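PDB 3HFI: putative regulator from Escherichia coli O6, which is probably a transcriptional regulator whose modelled part is a UTRA domain, a module that in related regulators binds small effector molecules. Local coordinates for residues Leu53-Leu58 / His89-Thr94; Pro79-Ile84 / Glu96-Arg101; Pro93-Glu96 / Lys102-Tyr105. All coordinates share one frame; numbering follows the deposited sequence.

Contact 1. Residues Leu53-Leu58 / His89-Thr94; sequences LYLERL and HNLFPT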
loop_
_atom_site.group_PDB
_atom_site.type_symbol
_atom_site.label_atom_id
_atom_site.label_comp_id
_atom_site.label_asym_id
_atom_site.label_seq_id
_atom_site.Cartn_x
_atom_site.Cartn_y
_atom_site.Cartn_z
ATOM N N LEU A 53 -15.432 10.361 11.230
ATOM C CA LEU A 53 -14.535 11.516 11.036
ATOM C C LEU A 53 -13.966 11.572 9.586
ATOM O O LEU A 53 -13.397 10.592 9.098
ATOM C CB LEU A 53 -13.367 11.458 12.044
ATOM C CG LEU A 53 -12.278 12.551 11.980
ATOM C CD1 LEU A 53 -12.941 13.892 12.238
ATOM C CD2 LEU A 53 -11.158 12.239 12.997
ATOM N N TYR A 54 -14.157 12.688 8.890
ATOM C CA TYR A 54 -13.643 12.863 7.578
ATOM C C TYR A 54 -12.415 13.774 7.728
ATOM O O TYR A 54 -12.488 14.753 8.415
ATOM C CB TYR A 54 -14.658 13.552 6.711
ATOM C CG TYR A 54 -14.099 14.083 5.407
ATOM C CD1 TYR A 54 -14.098 13.295 4.251
ATOM C CD2 TYR A 54 -13.618 15.370 5.314
ATOM C CE1 TYR A 54 -13.632 13.774 3.046
ATOM C CE2 TYR A 54 -13.125 15.877 4.080
ATOM C CZ TYR A 54 -13.146 15.059 2.959
ATOM O OH TYR A 54 -12.617 15.500 1.749
ATOM N N LEU A 55 -11.280 13.404 7.131
ATOM C CA LEU A 55 -10.064 14.211 7.151
ATOM C C LEU A 55 -9.591 14.364 5.735
ATOM O O LEU A 55 -9.436 13.363 5.021
ATOM C CB LEU A 55 -8.991 13.465 7.906
ATOM C CG LEU A 55 -8.352 13.852 9.177
ATOM C CD1 LEU A 55 -9.366 14.377 10.235
ATOM C CD2 LEU A 55 -7.508 12.641 9.643
ATOM N N GLU A 56 -9.314 15.589 5.324
ATOM C CA GLU A 56 -8.686 15.819 4.034
ATOM C C GLU A 56 -7.271 16.339 4.259
ATOM O O GLU A 56 -7.076 17.354 4.965
ATOM C CB GLU A 56 -9.505 16.850 3.248
ATOM C CG GLU A 56 -9.178 16.991 1.784
ATOM C CD GLU A 56 -10.153 17.996 1.081
ATOM O OE1 GLU A 56 -10.572 19.016 1.688
ATOM O OE2 GLU A 56 -10.510 17.749 -0.093
ATOM N N ARG A 57 -6.309 15.657 3.647
ATOM C CA ARG A 57 -4.881 15.875 3.891
ATOM C C ARG A 57 -4.141 15.960 2.579
ATOM O O ARG A 57 -4.430 15.202 1.651
ATOM C CB ARG A 57 -4.334 14.728 4.728
ATOM C CG ARG A 57 -4.816 14.813 6.170
ATOM C CD ARG A 57 -4.936 13.465 6.774
ATOM N NE ARG A 57 -3.623 12.967 7.069
ATOM C CZ ARG A 57 -3.117 11.802 6.658
ATOM N NH1 ARG A 57 -3.784 10.915 5.914
ATOM N NH2 ARG A 57 -1.888 11.514 7.016
ATOM N N LEU A 58 -3.216 16.918 2.495
ATOM C CA LEU A 58 -2.479 17.153 1.271
ATOM C C LEU A 58 -1.051 16.791 1.588
ATOM O O LEU A 58 -0.456 17.323 2.523
ATOM C CB LEU A 58 -2.599 18.611 0.798
ATOM C CG LEU A 58 -1.940 18.962 -0.544
ATOM C CD1 LEU A 58 -2.728 18.416 -1.722
ATOM C CD2 LEU A 58 -1.783 20.460 -0.682
ATOM N N HIS A 89 0.184 15.421 14.602
ATOM C CA HIS A 89 0.255 14.001 14.915
ATOM C C HIS A 89 0.087 13.253 13.646
ATOM O O HIS A 89 -0.479 13.796 12.703
ATOM C CB HIS A 89 -0.814 13.639 15.925
ATOM C CG HIS A 89 -0.523 14.206 17.269
ATOM N ND1 HIS A 89 -1.103 15.372 17.726
ATOM C CD2 HIS A 89 0.375 13.837 18.212
ATOM C CE1 HIS A 89 -0.612 15.670 18.919
ATOM N NE2 HIS A 89 0.292 14.760 19.235
ATOM N N ASN A 90 0.619 12.034 13.596
ATOM C CA ASN A 90 0.452 11.143 12.435
ATOM C C ASN A 90 -0.823 10.294 12.578
ATOM O O ASN A 90 -1.140 9.801 13.673
ATOM C CB ASN A 90 1.668 10.229 12.288
ATOM C CG ASN A 90 2.957 10.998 12.132
ATOM O OD1 ASN A 90 3.935 10.758 12.860
ATOM N ND2 ASN A 90 2.966 11.945 11.194
ATOM N N LEU A 91 -1.541 10.122 11.477
ATOM C CA LEU A 91 -2.892 9.584 11.559
ATOM C C LEU A 91 -2.898 8.154 12.062
ATOM O O LEU A 91 -3.533 7.873 13.056
ATOM C CB LEU A 91 -3.593 9.648 10.196
ATOM C CG LEU A 91 -4.964 9.037 10.132
ATOM C CD1 LEU A 91 -5.942 9.613 11.219
ATOM C CD2 LEU A 91 -5.498 9.253 8.741
ATOM N N PHE A 92 -2.170 7.266 11.396
ATOM C CA PHE A 92 -2.277 5.856 11.686
ATOM C C PHE A 92 -1.643 5.415 13.017
ATOM O O PHE A 92 -2.272 4.656 13.764
ATOM C CB PHE A 92 -1.869 5.046 10.480
ATOM C CG PHE A 92 -2.845 5.192 9.350
ATOM C CD1 PHE A 92 -4.060 4.513 9.370
ATOM C CD2 PHE A 92 -2.610 6.079 8.318
ATOM C CE1 PHE A 92 -5.003 4.681 8.358
ATOM C CE2 PHE A 92 -3.560 6.227 7.272
ATOM C CZ PHE A 92 -4.745 5.524 7.311
ATOM N N PRO A 93 -0.476 5.964 13.371
ATOM C CA PRO A 93 0.020 5.783 14.725
ATOM C C PRO A 93 -0.973 6.206 15.767
ATOM O O PRO A 93 -1.094 5.542 16.789
ATOM C CB PRO A 93 1.243 6.698 14.768
ATOM C CG PRO A 93 1.767 6.652 13.333
ATOM C CD PRO A 93 0.490 6.672 12.520
ATOM N N THR A 94 -1.717 7.286 15.501
ATOM C CA THR A 94 -2.679 7.780 16.462
ATOM C C THR A 94 -3.902 6.865 16.590
ATOM O O THR A 94 -4.438 6.683 17.683
ATOM C CB THR A 94 -3.129 9.235 16.125
ATOM O OG1 THR A 94 -1.983 10.108 16.048
ATOM C CG2 THR A 94 -4.075 9.782 17.175
HETATM O O HOH W 1 -1.576 13.337 9.584
HETATM O O HOH W 2 0.144 11.380 9.158
#
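The NH2 nitrogen of Arg57 is gripped by two waters, which tie the guanidinium on strand 51-60 to the start of helix 91-99. One water accepts from Arg57 NH2 at 3.2 Å and donates weakly to the backbone oxygen of His89. The other accepts from Leu91 N, the first amide of the helix, at 3.1 Å and, more weakly, from Arg57 NH2. Asn90, at the N-cap position, makes no capping bond with its side chain. The guanidinium thus reaches the positive end of the helix through water, which may screen the like charges. Arg57 NH1 has its own partner in Asn71 OD1 on the adjacent strand, which helps to fix the rotation of the guanidinium.

Away from the waters the contact is apolar. The arginine chain bends at its third torsion (chi3 75°), presenting one face of the guanidinium to Leu91. Leu91 CD2 lies over that face, offset toward its rim and 3.7 Å from Arg57 NH1. Leu55 and Leu91 meet tip to tip, with Leu55 CD2 3.8 Å from Leu91 CD1. Leu91 gets there with CG anti to its backbone N (chi1 176°). Behind it, Leu91 CG sits 4.2 Å above the plane of the Phe92 ring, over the ring centre.

This is helix-on-sheet packing within the UTRA domain. Strand 51-60 runs antiparallel between strands 26-35 and 65-73, and Leu55 and Arg57 point from it toward helix 91-99. Glu56 and Leu58 instead reach Phe122 and Leu123 of helix 117-123, while in the first turn of helix 91-99 Phe92 and Pro93 pack on Leu160 and Lys157 of the second subunit.

Contact 2. Residues Pro79-Ile84 / Glu96-Arg101; sequences PGIVEI and ESLSKR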
loop_
_atom_site.group_PDB
_atom_site.type_symbol
_atom_site.label_atom_id
_atom_site.label_comp_id
_atom_site.label_asym_id
_atom_site.label_seq_id
_atom_site.Cartn_x
_atom_site.Cartn_y
_atom_site.Cartn_z
ATOM N N PRO A 79 -11.676 6.226 20.705
ATOM C CA PRO A 79 -12.008 7.257 21.683
ATOM C C PRO A 79 -10.906 8.307 21.694
ATOM O O PRO A 79 -9.733 7.952 21.935
ATOM C CB PRO A 79 -12.084 6.488 23.016
ATOM C CG PRO A 79 -12.371 5.043 22.610
ATOM C CD PRO A 79 -11.639 4.877 21.321
ATOM N N GLY A 80 -11.297 9.549 21.325
ATOM C CA GLY A 80 -10.434 10.741 21.429
ATOM C C GLY A 80 -9.929 11.307 20.114
ATOM O O GLY A 80 -9.350 12.417 20.095
ATOM N N ILE A 81 -10.147 10.565 19.023
ATOM C CA ILE A 81 -9.499 10.866 17.744
ATOM C C ILE A 81 -9.977 12.209 17.192
ATOM O O ILE A 81 -9.255 12.895 16.439
ATOM C CB ILE A 81 -9.788 9.738 16.684
ATOM C CG1 ILE A 81 -8.966 9.942 15.396
ATOM C CG2 ILE A 81 -11.325 9.637 16.373
ATOM C CD1 ILE A 81 -7.748 9.017 15.188
ATOM N N VAL A 82 -11.216 12.551 17.521
ATOM C CA VAL A 82 -11.778 13.781 17.014
ATOM C C VAL A 82 -11.050 14.999 17.620
ATOM O O VAL A 82 -11.105 16.063 17.024
ATOM C CB VAL A 82 -13.333 13.922 17.243
ATOM C CG1 VAL A 82 -14.077 12.808 16.528
ATOM C CG2 VAL A 82 -13.650 13.975 18.691
ATOM N N GLU A 83 -10.349 14.833 18.748
ATOM C CA GLU A 83 -9.685 15.949 19.409
ATOM C C GLU A 83 -8.263 16.140 18.951
ATOM O O GLU A 83 -7.646 17.115 19.346
ATOM C CB GLU A 83 -9.692 15.762 20.909
ATOM C CG GLU A 83 -11.079 15.922 21.520
ATOM C CD GLU A 83 -11.336 14.927 22.667
ATOM O OE1 GLU A 83 -12.315 14.119 22.586
ATOM O OE2 GLU A 83 -10.548 14.957 23.646
ATOM N N ILE A 84 -7.739 15.250 18.123
ATOM C CA ILE A 84 -6.329 15.321 17.691
ATOM C C ILE A 84 -6.104 16.441 16.638
ATOM O O ILE A 84 -6.980 16.733 15.846
ATOM C CB ILE A 84 -5.826 13.903 17.136
ATOM C CG1 ILE A 84 -6.007 12.795 18.191
ATOM C CG2 ILE A 84 -4.370 13.912 16.718
ATOM C CD1 ILE A 84 -5.324 13.060 19.501
ATOM N N GLU A 96 -3.741 3.737 16.186
ATOM C CA GLU A 96 -3.231 2.589 16.924
ATOM C C GLU A 96 -3.134 2.872 18.402
ATOM O O GLU A 96 -3.618 2.060 19.165
ATOM C CB GLU A 96 -1.883 2.088 16.353
ATOM C CG GLU A 96 -2.013 1.388 14.993
ATOM C CD GLU A 96 -0.757 0.666 14.595
ATOM O OE1 GLU A 96 0.312 1.094 15.064
ATOM O OE2 GLU A 96 -0.800 -0.365 13.883
ATOM N N SER A 97 -2.589 4.025 18.810
ATOM C CA SER A 97 -2.557 4.371 20.215
ATOM C C SER A 97 -3.903 4.455 20.885
ATOM O O SER A 97 -4.090 3.917 21.986
ATOM C CB SER A 97 -1.892 5.737 20.488
ATOM O OG SER A 97 -0.650 5.896 19.845
ATOM N N LEU A 98 -4.800 5.216 20.279
ATOM C CA LEU A 98 -6.108 5.423 20.850
ATOM C C LEU A 98 -6.969 4.160 20.882
ATOM O O LEU A 98 -7.760 3.990 21.787
ATOM C CB LEU A 98 -6.855 6.520 20.092
ATOM C CG LEU A 98 -6.246 7.920 20.163
ATOM C CD1 LEU A 98 -7.134 8.902 19.427
ATOM C CD2 LEU A 98 -6.015 8.358 21.571
ATOM N N SER A 99 -6.838 3.279 19.903
ATOM C CA SER A 99 -7.598 2.035 19.892
ATOM C C SER A 99 -6.949 0.951 20.772
ATOM O O SER A 99 -7.602 0.023 21.218
ATOM C CB SER A 99 -7.675 1.545 18.440
ATOM O OG SER A 99 -6.373 1.348 17.888
ATOM N N LYS A 100 -5.653 1.099 21.026
ATOM C CA LYS A 100 -4.787 0.030 21.517
ATOM C C LYS A 100 -4.893 -1.259 20.674
ATOM O O LYS A 100 -4.843 -2.359 21.197
ATOM C CB LYS A 100 -4.991 -0.203 23.015
ATOM C CG LYS A 100 -5.010 1.125 23.846
ATOM C CD LYS A 100 -5.244 0.897 25.355
ATOM C CE LYS A 100 -5.890 2.152 26.070
ATOM N NZ LYS A 100 -7.415 2.149 26.208
ATOM N N ARG A 101 -5.061 -1.078 19.366
ATOM C CA ARG A 101 -5.145 -2.169 18.404
ATOM C C ARG A 101 -4.072 -1.943 17.339
ATOM O O ARG A 101 -3.764 -0.800 17.061
ATOM C CB ARG A 101 -6.505 -2.190 17.743
ATOM C CG ARG A 101 -7.620 -2.561 18.657
ATOM C CD ARG A 101 -9.010 -2.534 17.933
ATOM N NE ARG A 101 -10.126 -2.788 18.880
ATOM C CZ ARG A 101 -10.673 -3.975 19.091
ATOM N NH1 ARG A 101 -10.193 -5.039 18.460
ATOM N NH2 ARG A 101 -11.665 -4.120 19.966
#
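Leu98 carries nearly all of this contact, driving one methyl into the turn formed by Pro79-Ile84. Its CG stands anti to its own carbonyl carbon (chi1 -64°), and the second torsion, -177°, directs CD1 onto the backbone of the turn. Leu98 CD1 lies 3.5 Å from Ile81 N and 3.9 Å from Ile81 CB. The same methyl is 3.8 Å from Gly80 C and reaches Ile84 CG1 more loosely at 4.2 Å. The other side of the leucine rests on the preceding peptide, with Leu98 CB 3.7 Å from Pro79 O. At the margin, Pro79 CD comes to 4.0 Å from Leu98 O.

Gly80, Ile81 and Ile84 thus surround the methyl. The positive phi of Gly80, 109°, suits a residue without a side chain, and a 3-10 segment follows at 81-83, where Glu83 N bonds to Gly80 O. The loop after strand 65-73 is thereby laid against the C-terminal end of helix 91-99, and both belong to the UTRA domain. Ile81 holds CG1 anti to its backbone N, which carries CD1 past Leu98 toward Ile95, while Ile75 and Phe86 also pack on this side chain.

At its end the helix closes with two weak backbone bonds, Arg101 N to Glu96 O and Lys100 N to Ser97 O; with the positive phi of Lys100 they fit a Schellman motif. Ser99 adds an ST turn: its OG accepts from Arg101 N at 3.1 Å and also bonds to Ile95 O.

Contact 3. Residues Pro93-Glu96 / Lys102-Tyr105; sequences PTIE and KIRY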
loop_
_atom_site.group_PDB
_atom_site.type_symbol
_atom_site.label_atom_id
_atom_site.label_comp_id
_atom_site.label_asym_id
_atom_site.label_seq_id
_atom_site.Cartn_x
_atom_site.Cartn_y
_atom_site.Cartn_z
ATOM N N PRO A 93 -0.476 5.964 13.371
ATOM C CA PRO A 93 0.020 5.783 14.725
ATOM C C PRO A 93 -0.973 6.206 15.767
ATOM O O PRO A 93 -1.094 5.542 16.789
ATOM C CB PRO A 93 1.243 6.698 14.768
ATOM C CG PRO A 93 1.767 6.652 13.333
ATOM C CD PRO A 93 0.490 6.672 12.520
ATOM N N THR A 94 -1.717 7.286 15.501
ATOM C CA THR A 94 -2.679 7.780 16.462
ATOM C C THR A 94 -3.902 6.865 16.590
ATOM O O THR A 94 -4.438 6.683 17.683
ATOM C CB THR A 94 -3.129 9.235 16.125
ATOM O OG1 THR A 94 -1.983 10.108 16.048
ATOM C CG2 THR A 94 -4.075 9.782 17.175
ATOM N N ILE A 95 -4.367 6.333 15.475
ATOM C CA ILE A 95 -5.436 5.333 15.444
ATOM C C ILE A 95 -4.997 4.166 16.337
ATOM O O ILE A 95 -5.745 3.734 17.209
ATOM C CB ILE A 95 -5.733 4.936 13.968
ATOM C CG1 ILE A 95 -6.468 6.105 13.264
ATOM C CG2 ILE A 95 -6.495 3.616 13.850
ATOM C CD1 ILE A 95 -6.773 5.879 11.745
ATOM N N GLU A 96 -3.741 3.737 16.186
ATOM C CA GLU A 96 -3.231 2.589 16.924
ATOM C C GLU A 96 -3.134 2.872 18.402
ATOM O O GLU A 96 -3.618 2.060 19.165
ATOM C CB GLU A 96 -1.883 2.088 16.353
ATOM C CG GLU A 96 -2.013 1.388 14.993
ATOM C CD GLU A 96 -0.757 0.666 14.595
ATOM O OE1 GLU A 96 0.312 1.094 15.064
ATOM O OE2 GLU A 96 -0.800 -0.365 13.883
ATOM N N LYS A 102 -3.520 -3.006 16.745
ATOM C CA LYS A 102 -2.604 -2.881 15.638
ATOM C C LYS A 102 -3.383 -2.991 14.350
ATOM O O LYS A 102 -4.325 -3.748 14.252
ATOM C CB LYS A 102 -1.481 -3.959 15.707
ATOM C CG LYS A 102 -0.475 -3.687 16.867
ATOM C CD LYS A 102 0.036 -4.936 17.612
ATOM C CE LYS A 102 0.141 -4.711 19.196
ATOM N NZ LYS A 102 0.664 -5.877 20.126
ATOM N N ILE A 103 -2.968 -2.217 13.358
ATOM C CA ILE A 103 -3.371 -2.397 11.965
ATOM C C ILE A 103 -2.696 -3.592 11.334
ATOM O O ILE A 103 -1.480 -3.673 11.295
ATOM C CB ILE A 103 -3.096 -1.111 11.166
ATOM C CG1 ILE A 103 -4.026 0.002 11.719
ATOM C CG2 ILE A 103 -3.297 -1.342 9.649
ATOM C CD1 ILE A 103 -3.681 1.352 11.186
ATOM N N ARG A 104 -3.506 -4.548 10.884
ATOM C CA ARG A 104 -3.057 -5.782 10.366
ATOM C C ARG A 104 -3.319 -6.069 8.906
ATOM O O ARG A 104 -2.643 -6.958 8.380
ATOM C CB ARG A 104 -3.643 -6.933 11.166
ATOM C CG ARG A 104 -3.342 -6.812 12.669
ATOM C CD ARG A 104 -3.778 -8.061 13.389
ATOM N NE ARG A 104 -3.678 -7.839 14.819
ATOM C CZ ARG A 104 -2.629 -8.138 15.556
ATOM N NH1 ARG A 104 -1.561 -8.744 15.008
ATOM N NH2 ARG A 104 -2.658 -7.870 16.877
ATOM N N TYR A 105 -4.253 -5.356 8.279
ATOM C CA TYR A 105 -4.580 -5.534 6.870
ATOM C C TYR A 105 -5.020 -4.267 6.205
ATOM O O TYR A 105 -5.613 -3.365 6.833
ATOM C CB TYR A 105 -5.735 -6.520 6.586
ATOM C CG TYR A 105 -5.652 -7.823 7.311
ATOM C CD1 TYR A 105 -5.149 -8.980 6.663
ATOM C CD2 TYR A 105 -6.095 -7.945 8.622
ATOM C CE1 TYR A 105 -5.062 -10.210 7.338
ATOM C CE2 TYR A 105 -6.032 -9.172 9.288
ATOM C CZ TYR A 105 -5.507 -10.285 8.642
ATOM O OH TYR A 105 -5.419 -11.492 9.309
#
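Glu96 extends its carboxylate to the loop backbone at Ile103, and OE2 accepts from Ile103 N at 2.9 Å. The bond is nearly straight, with an N-H...O angle of 165°, and meets the carboxylate on its anti side, 18° out of plane. An extended chain beyond CG delivers the oxygen there. The two side chains cross at about a right angle, and the fit is close: Ile103 CB lies 3.6 Å from Glu96 OE2, and Ile103 CG1 is 4.1 Å from Glu96 CG.

Elsewhere the contact slackens. Ile95 CG2 and Ile103 CD1 graze at 4.5 Å, toward the interior where Ile103 also meets Val138. On the solvent side Lys102 meets Glu96 OE2 with CA at 3.6 Å and, of its side chain, with CB at 4.1 Å; the rest leads away. Arg104 and Tyr105 then form a classic beta bulge opposite Phe139, from which Tyr105 pairs with an antiparallel strand of the second subunit.

The carboxylate therefore anchors the return from helix 91-99 to the sheet, and the amide donor, aided by a long, weak ion pair between Glu96 OE1 and Lys157 of the second subunit, probably favours its charged form.

In the fold
All three contacts use helix 91-99, and follow it from its first turn to its exit. Contact 1 places its start on the sheet, contact 2 closes a loop over its end, and contact 3 fastens the chain that leaves it. The centres of contacts 1 and 2 are 11 Å apart, those of 2 and 3 about 10 Å, and those of 1 and 3 about 12 Å. Apolar links join them: Phe92 CD1 lies 3.7 Å from Ile103 CD1, and Ile81 CD1 is 3.7 Å from Ile95 CG1. Leu53 CD2 meets Ile81 CG1 at 4.0 Å. Contacts 1 and 3 also both touch the second subunit, connecting this packing to the dimer interface.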